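Local coordinates for Abbfa_003403 (Acinetobacter baumannii, PDB 4ZXH), which is a four-domain nonribosomal peptide synthetase whose condensation, adenylation, carrier and thioesterase domains probably assemble and release a peptide product, at residues A[369-372]-A[377-380]. Numbering follows the deposited sequence.
With K (potassium ion), chain D.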
loop_
_atom_site.group_PDB
_atom_site.type_symbol
_atom_site.label_atom_id
_atom_site.label_comp_id
_atom_site.label_asym_id
_atom_site.label_seq_id
_atom_site.Cartn_x
_atom_site.Cartn_y
_atom_site.Cartn_z
ATOM N N PHE A 369 10.428 -42.606 8.107
ATOM C CA PHE A 369 9.922 -41.608 7.162
ATOM C C PHE A 369 10.801 -40.372 7.052
ATOM O O PHE A 369 10.445 -39.421 6.349
ATOM C CB PHE A 369 8.515 -41.150 7.562
ATOM C CG PHE A 369 7.514 -42.251 7.631
ATOM C CD1 PHE A 369 6.719 -42.550 6.539
ATOM C CD2 PHE A 369 7.364 -42.998 8.789
ATOM C CE1 PHE A 369 5.779 -43.584 6.605
ATOM C CE2 PHE A 369 6.441 -44.037 8.856
ATOM C CZ PHE A 369 5.642 -44.322 7.762
ATOM N N LYS A 370 11.929 -40.372 7.757
ATOM C CA LYS A 370 12.808 -39.204 7.814
ATOM C C LYS A 370 13.169 -38.694 6.413
ATOM O O LYS A 370 12.765 -37.603 6.008
ATOM C CB LYS A 370 14.068 -39.551 8.608
ATOM C CG LYS A 370 15.146 -38.473 8.657
ATOM C CD LYS A 370 16.398 -38.984 9.403
ATOM C CE LYS A 370 17.623 -38.093 9.162
ATOM N NZ LYS A 370 18.086 -38.113 7.737
ATOM N N GLU A 371 13.892 -39.507 5.659
ATOM C CA GLU A 371 14.355 -39.093 4.346
ATOM C C GLU A 371 13.215 -38.879 3.330
ATOM O O GLU A 371 13.345 -38.044 2.437
ATOM C CB GLU A 371 15.375 -40.110 3.826
ATOM C CG GLU A 371 16.523 -40.300 4.801
ATOM C CD GLU A 371 17.658 -41.131 4.235
ATOM O OE1 GLU A 371 17.628 -41.423 3.027
ATOM O OE2 GLU A 371 18.581 -41.503 4.998
ATOM N N LEU A 372 12.098 -39.596 3.475
ATOM C CA LEU A 372 10.945 -39.399 2.578
ATOM C C LEU A 372 10.317 -38.016 2.712
ATOM O O LEU A 372 9.759 -37.490 1.756
ATOM C CB LEU A 372 9.855 -40.438 2.833
ATOM C CG LEU A 372 10.094 -41.866 2.363
ATOM C CD1 LEU A 372 8.898 -42.725 2.723
ATOM C CD2 LEU A 372 10.339 -41.885 0.875
ATOM N N GLN A 377 15.159 -34.911 -3.033
ATOM C CA GLN A 377 15.089 -36.293 -3.475
ATOM C C GLN A 377 16.121 -37.135 -2.755
ATOM O O GLN A 377 17.249 -36.702 -2.530
ATOM C CB GLN A 377 15.283 -36.416 -4.988
ATOM C CG GLN A 377 15.073 -37.835 -5.509
ATOM C CD GLN A 377 13.656 -38.080 -5.925
ATOM O OE1 GLN A 377 12.969 -38.910 -5.342
ATOM N NE2 GLN A 377 13.209 -37.383 -6.952
ATOM N N THR A 378 15.709 -38.351 -2.419
ATOM C CA THR A 378 16.555 -39.355 -1.796
ATOM C C THR A 378 16.181 -40.710 -2.365
ATOM O O THR A 378 15.001 -40.984 -2.572
ATOM C CB THR A 378 16.376 -39.359 -0.271
ATOM O OG1 THR A 378 16.983 -38.188 0.285
ATOM C CG2 THR A 378 17.003 -40.566 0.335
ATOM N N PRO A 379 17.179 -41.565 -2.629
ATOM C CA PRO A 379 16.921 -42.923 -3.129
ATOM C C PRO A 379 16.318 -43.895 -2.083
ATOM O O PRO A 379 16.042 -45.049 -2.447
ATOM C CB PRO A 379 18.312 -43.393 -3.561
ATOM C CG PRO A 379 19.253 -42.600 -2.707
ATOM C CD PRO A 379 18.619 -41.253 -2.594
ATOM N N ALA A 380 16.124 -43.442 -0.835
ATOM C CA ALA A 380 15.519 -44.253 0.231
ATOM C C ALA A 380 14.053 -44.555 -0.015
ATOM O O ALA A 380 13.318 -43.732 -0.568
ATOM C CB ALA A 380 15.666 -43.579 1.577
HETATM K K K D . 12.145 -36.566 0.243
#
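E371 and L372 meet T378 and A380 where a loop of the condensation domain doubles back around a bound potassium ion. The loop runs from strand 356-360, at the edge of one sheet, to strand 382-383, at the edge of another, so the ion site lies on the connection between the two sheets. Residues 370-372 have helical backbone angles, and the consecutive carbonyls of E371 and L372 both reach the metal: E371 O lies 2.9 Å from potassium and L372 O 3.0 Å, with an angle of about 78° between them at the ion. L374 O, I376 O and S391 OG, the last from strand 387-391 in the same sheet as 382-383, complete the five-oxygen site. The ion is held by four backbone carbonyls and one hydroxyl, with no carboxylate among its ligands; the E371 side chain, its CG anti to the carbonyl carbon, turns toward the methyls of T378 and A380 instead.

The backbones come nearest at E371 and T378, whose CA atoms are 6.5 Å apart, and no hydrogen bond joins 369-372 to 377-380 directly. In T378 the methyl CG2 stands anti to the backbone N, which sets it 3.9 Å from E371 CB, and the two side chains cross at about a right angle. E371 is extended beyond CG (chi2 -171°), which lays the carboxylate alongside the A380 methyl, whose CB sits 4.1 Å from both E371 CB and E371 CD. Y411 of strand 403-411 touches E371 and T378 as well. The T378 hydroxyl makes a weak hydrogen bond, OG1 to Q377 O, within its own segment. L372 starts out away from 377-380, yet its CD2 branch comes back to 3.8 Å from A380 O.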